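Local coordinates for glucosamine kinase (Streptacidiphilus jiangxiensis, PDB 6HWJ), which catalyses the magnesium- and ATP-dependent phosphorylation of D-glucosamine to D-glucosamine 6-phosphate, and acts more weakly on glucose, at residues A96-A107 / R165-A173; E128-P139 / V179-Y187. All coordinates share one frame; numbering follows the deposited sequence.

Contact 1 (A96-A107 / R165-A173); sequences AAFVLEAFTGAA and RPWGLLTLA
An outermost antiparallel pair of a six-stranded sheet is formed here, with 98-102, one of its two edge strands, running against strand 166-172. Val99 with Thr171 and Glu101 with Leu169 are the hydrogen-bonded pairs; Val99 N gives Thr171 O a nearly straight bond of 2.8 Å. On the face of Phe98, Leu100, Leu170 and Leu172, methyl CD1 of Leu172 lies over one face of the Phe98 ring, offset toward its rim, while Leu170 CD1 packs 4.0 Å from Leu100 CG. Helix 79-88 and strand 34-42 cover this side. On the other face, Thr171 OG1 sits beside Val99 CB at 3.3 Å, and a water donating to Val99 O also bonds that hydroxyl. Beyond the strand, Phe103 turns its edge to the Trp167-Gly168 peptide and to Leu169 CG, which its CE2 meets at 3.9 Å. Trp167, which with Gly168 forms a classic beta bulge opposite Val184 of strand 179-186, lies flat against the type II turn 103-106: Gly105 O stands 3.8 Å above the centre of the indole and Ala106 CA over its rim. At the turn, Arg165 bends at chi3 (-81°), and its NH2 reaches Thr104 O at 2.9 Å from above the carbonyl plane.

Contact 2 (E128-P139 / V179-Y187); sequences ECAVVKWAVRLP and VLLASVVAY
Val132 and Val184 lie side by side in the antiparallel pairing of strands 130-134 and 179-186, inner strands of the kinase sheet that carry residues inferred to bind ATP. Their CG2 methyls meet at 3.9 Å on the face turned to helix 79-88. Next along this face, Ala182 CB touches Trp134 CE3 at 3.8 Å, while Val132 CG1 lies over one face of the indole, toward its rim. The opposite face carries Lys133, one of those inferred ATP ligands. Its chain is fully extended, with CG anti to the backbone N (chi1 -180°), which takes NZ away from strand 179-186 toward Asp118 and Asp319, both in long, weak ion pairs; Asp319 is a magnesium ligand. Beside its root, Ser183 OG approaches Lys133 CB at 3.6 Å and shares a water that donates a hydrogen bond to Val131 O. At one end, Tyr187 lies across Val131, Val131 CG2 coming 3.7 Å from Tyr187 CD1, and presents its edge to Glu128 O. The Glu128 carboxylate, turned 78° from the ring, is salt-bridged to Arg113. At the other end, past Leu181 and Ala182, which form a classic bulge opposite Leu170 of the neighbouring strand, Leu138 crosses Leu181 at about a right angle, their CD2 methyls 3.7 Å apart; Leu138 CD2 also packs 3.7 Å from Val179 CG1.

Contacts 1 and 2 lie in one six-stranded antiparallel sheet, their centres 10 Å apart, in the order 98-102, 166-172, 179-186, 130-134. Strands 166-172 and 179-186 join them as neighbours, with probable hydrogen bonds from Trp167 N to Val184 O and from Ala186 N to Arg165 O, both 2.8 Å. Along the chain the segments alternate: 96-107, 128-139, 165-173, 179-187. Helix 79-88 packs on both contacts. Phe98 CE2 and Leu181 CD1, 3.6 Å apart, link them through side chains. Contact 1 thus lies at one margin of the sheet, whereas contact 2 holds Lys133, Ala186 and Tyr187 of the inferred ATP site.

Contact 1 (A96-A107 / R165-A173)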
# COMPACT_ATOMS: atom_id res chain seq x y z
N ALA A 96 18.33 22.78 1.07
CA ALA A 96 17.05 23.15 0.48
C ALA A 96 16.51 22.10 -0.48
O ALA A 96 15.32 22.15 -0.83
CB ALA A 96 17.20 24.49 -0.25
N ALA A 97 17.34 21.15 -0.92
CA ALA A 97 16.84 20.07 -1.76
C ALA A 97 15.97 19.09 -0.99
O ALA A 97 15.22 18.33 -1.60
CB ALA A 97 18.02 19.32 -2.37
N PHE A 98 16.05 19.09 0.34
CA PHE A 98 15.41 18.08 1.16
C PHE A 98 14.37 18.72 2.07
O PHE A 98 14.49 19.88 2.45
CB PHE A 98 16.41 17.32 2.02
CG PHE A 98 17.49 16.61 1.24
CD1 PHE A 98 18.69 17.23 0.95
CD2 PHE A 98 17.30 15.30 0.83
CE1 PHE A 98 19.68 16.57 0.24
CE2 PHE A 98 18.30 14.63 0.13
CZ PHE A 98 19.48 15.26 -0.17
N VAL A 99 13.35 17.94 2.41
CA VAL A 99 12.40 18.28 3.45
C VAL A 99 12.44 17.16 4.49
O VAL A 99 12.17 16.00 4.16
CB VAL A 99 10.98 18.46 2.89
CG1 VAL A 99 9.97 18.60 4.04
CG2 VAL A 99 10.92 19.69 2.02
N LEU A 100 12.80 17.51 5.72
CA LEU A 100 12.79 16.60 6.86
C LEU A 100 11.60 16.99 7.72
O LEU A 100 11.58 18.08 8.31
CB LEU A 100 14.08 16.71 7.67
CG LEU A 100 15.10 15.59 7.63
CD1 LEU A 100 16.23 15.89 8.62
CD2 LEU A 100 14.48 14.25 7.93
N GLU A 101 10.59 16.13 7.80
CA GLU A 101 9.41 16.41 8.61
C GLU A 101 9.41 15.46 9.81
O GLU A 101 9.37 14.23 9.64
CB GLU A 101 8.13 16.26 7.80
CG GLU A 101 6.87 16.66 8.57
CD GLU A 101 5.65 16.83 7.67
OE1 GLU A 101 5.70 16.42 6.49
OE2 GLU A 101 4.64 17.39 8.15
N ALA A 102 9.44 16.02 11.00
CA ALA A 102 9.39 15.26 12.24
C ALA A 102 7.99 15.35 12.84
O ALA A 102 7.31 16.37 12.71
CB ALA A 102 10.42 15.78 13.24
N PHE A 103 7.57 14.28 13.50
CA PHE A 103 6.28 14.24 14.17
C PHE A 103 6.48 13.96 15.66
O PHE A 103 7.53 13.48 16.08
CB PHE A 103 5.36 13.17 13.55
CG PHE A 103 5.16 13.34 12.07
CD1 PHE A 103 4.15 14.17 11.60
CD2 PHE A 103 5.99 12.71 11.17
CE1 PHE A 103 3.97 14.34 10.23
CE2 PHE A 103 5.81 12.89 9.80
CZ PHE A 103 4.80 13.70 9.34
N THR A 104 5.45 14.29 16.44
CA THR A 104 5.50 14.08 17.88
C THR A 104 5.72 12.60 18.18
O THR A 104 5.06 11.73 17.60
CB THR A 104 4.21 14.57 18.52
OG1 THR A 104 4.11 15.99 18.35
CG2 THR A 104 4.19 14.24 20.01
N GLY A 105 6.67 12.32 19.06
CA GLY A 105 7.05 10.96 19.37
C GLY A 105 8.40 10.54 18.81
O GLY A 105 9.00 9.59 19.32
N ALA A 106 8.89 11.22 17.77
CA ALA A 106 10.25 10.97 17.33
C ALA A 106 11.20 11.18 18.51
O ALA A 106 11.07 12.14 19.28
CB ALA A 106 10.62 11.90 16.17
N ALA A 107 12.15 10.26 18.67
CA ALA A 107 13.16 10.36 19.72
C ALA A 107 14.47 9.83 19.16
O ALA A 107 14.48 8.92 18.33
CB ALA A 107 12.77 9.56 20.97
N ARG A 165 2.68 4.75 14.46
CA ARG A 165 2.86 6.17 14.69
C ARG A 165 4.01 6.68 13.81
O ARG A 165 5.10 6.12 13.83
CB ARG A 165 3.18 6.45 16.17
CG ARG A 165 3.36 7.94 16.45
CD ARG A 165 4.23 8.19 17.67
NE ARG A 165 3.50 8.06 18.92
CZ ARG A 165 2.91 9.07 19.56
NH1 ARG A 165 2.27 8.83 20.69
NH2 ARG A 165 2.95 10.30 19.07
N PRO A 166 3.79 7.74 13.03
CA PRO A 166 4.90 8.31 12.25
C PRO A 166 5.83 9.09 13.15
O PRO A 166 5.40 9.87 14.00
CB PRO A 166 4.19 9.23 11.24
CG PRO A 166 2.96 9.65 11.96
CD PRO A 166 2.52 8.46 12.78
N TRP A 167 7.13 8.86 12.95
CA TRP A 167 8.19 9.63 13.57
C TRP A 167 8.75 10.70 12.65
O TRP A 167 9.03 11.81 13.10
CB TRP A 167 9.35 8.70 13.99
CG TRP A 167 9.07 7.82 15.16
CD1 TRP A 167 7.88 7.27 15.52
CD2 TRP A 167 10.04 7.37 16.13
NE1 TRP A 167 8.04 6.50 16.65
CE2 TRP A 167 9.35 6.55 17.05
CE3 TRP A 167 11.41 7.58 16.30
CZ2 TRP A 167 9.99 5.93 18.11
CZ3 TRP A 167 12.05 6.99 17.37
CH2 TRP A 167 11.34 6.17 18.27
N GLY A 168 8.94 10.37 11.37
CA GLY A 168 9.44 11.36 10.45
C GLY A 168 9.40 10.87 9.02
O GLY A 168 9.26 9.67 8.75
N LEU A 169 9.55 11.83 8.12
CA LEU A 169 9.63 11.59 6.70
C LEU A 169 10.75 12.43 6.11
O LEU A 169 10.90 13.61 6.45
CB LEU A 169 8.31 11.98 6.02
CG LEU A 169 7.08 11.21 6.48
CD1 LEU A 169 5.82 11.89 5.98
CD2 LEU A 169 7.18 9.78 5.98
N LEU A 170 11.54 11.82 5.23
CA LEU A 170 12.55 12.52 4.46
C LEU A 170 12.14 12.50 3.00
O LEU A 170 11.97 11.42 2.41
CB LEU A 170 13.93 11.88 4.62
CG LEU A 170 15.03 12.45 3.72
CD1 LEU A 170 15.23 13.94 4.03
CD2 LEU A 170 16.33 11.69 3.86
N THR A 171 11.97 13.69 2.41
CA THR A 171 11.58 13.81 1.02
C THR A 171 12.50 14.77 0.28
O THR A 171 13.18 15.61 0.89
CB THR A 171 10.12 14.30 0.88
OG1 THR A 171 9.99 15.58 1.50
CG2 THR A 171 9.17 13.30 1.52
N LEU A 172 12.53 14.61 -1.03
CA LEU A 172 13.26 15.47 -1.93
C LEU A 172 12.27 16.43 -2.56
O LEU A 172 11.26 16.00 -3.12
CB LEU A 172 13.97 14.63 -3.00
CG LEU A 172 14.96 15.31 -3.95
CD1 LEU A 172 16.26 15.65 -3.27
CD2 LEU A 172 15.19 14.39 -5.14
N ALA A 173 12.52 17.72 -2.42
CA ALA A 173 11.58 18.75 -2.85
C ALA A 173 11.69 18.91 -4.36
O ALA A 173 12.58 19.61 -4.85
CB ALA A 173 11.84 20.07 -2.13
O HOH W 1 9.33 15.12 4.14
O HOH W 2 3.63 10.96 15.50

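Contact 2 (E128-P139 / V179-Y187)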
# COMPACT_ATOMS: atom_id res chain seq x y z
N GLU A 128 14.93 -0.76 18.77
CA GLU A 128 13.88 -1.77 18.93
C GLU A 128 12.50 -1.14 19.11
O GLU A 128 11.60 -1.75 19.69
CB GLU A 128 14.20 -2.70 20.11
CG GLU A 128 15.49 -3.50 19.88
CD GLU A 128 15.45 -4.32 18.61
OE1 GLU A 128 14.37 -4.87 18.29
OE2 GLU A 128 16.49 -4.43 17.92
N CYS A 129 12.31 0.08 18.58
CA CYS A 129 11.01 0.72 18.68
C CYS A 129 10.65 1.57 17.48
O CYS A 129 9.55 2.10 17.45
CB CYS A 129 10.95 1.58 19.97
SG CYS A 129 12.18 2.90 20.04
N ALA A 130 11.51 1.70 16.48
CA ALA A 130 11.18 2.42 15.26
C ALA A 130 11.73 1.65 14.07
O ALA A 130 12.66 0.85 14.20
CB ALA A 130 11.73 3.85 15.26
N VAL A 131 11.15 1.92 12.90
CA VAL A 131 11.55 1.27 11.65
C VAL A 131 11.87 2.36 10.64
O VAL A 131 11.00 3.19 10.32
CB VAL A 131 10.46 0.35 11.09
CG1 VAL A 131 10.97 -0.36 9.84
CG2 VAL A 131 10.02 -0.64 12.15
N VAL A 132 13.09 2.36 10.14
CA VAL A 132 13.53 3.24 9.08
C VAL A 132 13.46 2.44 7.78
O VAL A 132 14.06 1.36 7.67
CB VAL A 132 14.95 3.75 9.31
CG1 VAL A 132 15.42 4.57 8.08
CG2 VAL A 132 15.04 4.56 10.58
N LYS A 133 12.74 2.97 6.81
CA LYS A 133 12.58 2.33 5.50
C LYS A 133 13.19 3.27 4.48
O LYS A 133 12.65 4.37 4.27
CB LYS A 133 11.11 2.06 5.20
CG LYS A 133 10.88 1.39 3.85
CD LYS A 133 9.39 1.08 3.67
CE LYS A 133 9.13 0.33 2.36
NZ LYS A 133 7.67 0.15 2.10
N TRP A 134 14.30 2.85 3.87
CA TRP A 134 14.92 3.60 2.80
C TRP A 134 14.24 3.29 1.48
O TRP A 134 14.08 2.12 1.11
CB TRP A 134 16.41 3.23 2.66
CG TRP A 134 17.24 3.45 3.87
CD1 TRP A 134 17.72 2.49 4.72
CD2 TRP A 134 17.70 4.70 4.38
NE1 TRP A 134 18.45 3.07 5.72
CE2 TRP A 134 18.45 4.43 5.54
CE3 TRP A 134 17.55 6.02 3.96
CZ2 TRP A 134 19.05 5.43 6.29
CZ3 TRP A 134 18.14 7.02 4.70
CH2 TRP A 134 18.89 6.72 5.86
N ALA A 135 13.85 4.32 0.75
CA ALA A 135 13.58 4.15 -0.66
C ALA A 135 14.89 3.70 -1.30
O ALA A 135 15.98 3.95 -0.77
CB ALA A 135 13.08 5.45 -1.28
N VAL A 136 14.78 2.97 -2.38
CA VAL A 136 15.98 2.52 -3.10
C VAL A 136 15.96 3.16 -4.48
O VAL A 136 16.62 4.19 -4.72
CB VAL A 136 16.03 0.99 -3.17
CG1 VAL A 136 17.25 0.53 -3.98
CG2 VAL A 136 16.08 0.40 -1.77
N ARG A 137 15.18 2.60 -5.39
CA ARG A 137 15.04 3.18 -6.72
C ARG A 137 14.05 4.33 -6.66
O ARG A 137 12.98 4.22 -6.07
CB ARG A 137 14.57 2.11 -7.72
CG ARG A 137 14.44 2.59 -9.14
CD ARG A 137 15.77 2.99 -9.74
NE ARG A 137 15.64 3.37 -11.15
CZ ARG A 137 15.70 2.51 -12.17
NH1 ARG A 137 15.90 1.22 -11.94
NH2 ARG A 137 15.57 2.95 -13.41
N LEU A 138 14.42 5.46 -7.25
CA LEU A 138 13.57 6.64 -7.31
C LEU A 138 13.04 6.83 -8.72
O LEU A 138 13.64 6.36 -9.69
CB LEU A 138 14.35 7.89 -6.90
CG LEU A 138 14.88 7.91 -5.46
CD1 LEU A 138 15.83 9.08 -5.26
CD2 LEU A 138 13.71 7.97 -4.46
N PRO A 139 11.94 7.56 -8.88
CA PRO A 139 11.53 7.98 -10.23
C PRO A 139 12.49 9.00 -10.81
O PRO A 139 13.32 9.59 -10.10
CB PRO A 139 10.13 8.58 -10.01
CG PRO A 139 10.11 8.99 -8.57
CD PRO A 139 11.00 8.00 -7.84
N VAL A 179 9.40 13.69 -3.30
CA VAL A 179 9.82 12.32 -3.57
C VAL A 179 10.27 11.69 -2.26
O VAL A 179 11.14 12.22 -1.58
CB VAL A 179 10.96 12.30 -4.61
CG1 VAL A 179 11.56 10.91 -4.74
CG2 VAL A 179 10.46 12.81 -5.96
N LEU A 180 9.69 10.54 -1.94
CA LEU A 180 10.02 9.85 -0.70
C LEU A 180 11.41 9.24 -0.77
O LEU A 180 11.72 8.49 -1.70
CB LEU A 180 9.00 8.76 -0.41
CG LEU A 180 9.30 7.78 0.73
CD1 LEU A 180 9.32 8.48 2.08
CD2 LEU A 180 8.29 6.65 0.75
N LEU A 181 12.23 9.55 0.23
CA LEU A 181 13.55 8.96 0.36
C LEU A 181 13.65 8.03 1.56
O LEU A 181 14.36 7.02 1.47
CB LEU A 181 14.61 10.06 0.50
CG LEU A 181 14.64 11.14 -0.58
CD1 LEU A 181 15.78 12.13 -0.29
CD2 LEU A 181 14.77 10.54 -1.95
N ALA A 182 12.94 8.34 2.64
CA ALA A 182 12.96 7.52 3.85
C ALA A 182 11.76 7.86 4.72
O ALA A 182 11.35 9.02 4.81
CB ALA A 182 14.23 7.73 4.68
N SER A 183 11.20 6.84 5.37
CA SER A 183 10.16 7.01 6.36
C SER A 183 10.62 6.36 7.66
O SER A 183 11.38 5.38 7.65
CB SER A 183 8.84 6.38 5.90
OG SER A 183 9.02 5.01 5.62
N VAL A 184 10.16 6.93 8.77
CA VAL A 184 10.41 6.40 10.11
C VAL A 184 9.06 6.32 10.82
O VAL A 184 8.37 7.33 10.97
CB VAL A 184 11.38 7.27 10.90
CG1 VAL A 184 11.80 6.60 12.19
CG2 VAL A 184 12.61 7.59 10.04
N VAL A 185 8.67 5.11 11.21
CA VAL A 185 7.41 4.88 11.89
C VAL A 185 7.65 3.93 13.06
O VAL A 185 8.68 3.25 13.15
CB VAL A 185 6.32 4.30 10.96
CG1 VAL A 185 6.13 5.17 9.73
CG2 VAL A 185 6.72 2.87 10.56
N ALA A 186 6.66 3.85 13.95
CA ALA A 186 6.76 3.00 15.11
C ALA A 186 6.88 1.55 14.69
O ALA A 186 6.31 1.13 13.67
CB ALA A 186 5.55 3.18 16.02
N TYR A 187 7.67 0.80 15.44
CA TYR A 187 7.83 -0.64 15.27
C TYR A 187 6.77 -1.35 16.11
O TYR A 187 6.61 -1.04 17.29
CB TYR A 187 9.24 -1.05 15.72
CG TYR A 187 9.57 -2.53 15.65
CD1 TYR A 187 9.22 -3.29 14.54
CD2 TYR A 187 10.27 -3.15 16.67
CE1 TYR A 187 9.55 -4.63 14.46
CE2 TYR A 187 10.61 -4.49 16.60
CZ TYR A 187 10.25 -5.22 15.50
OH TYR A 187 10.57 -6.56 15.41
O HOH W 3 9.26 3.22 8.02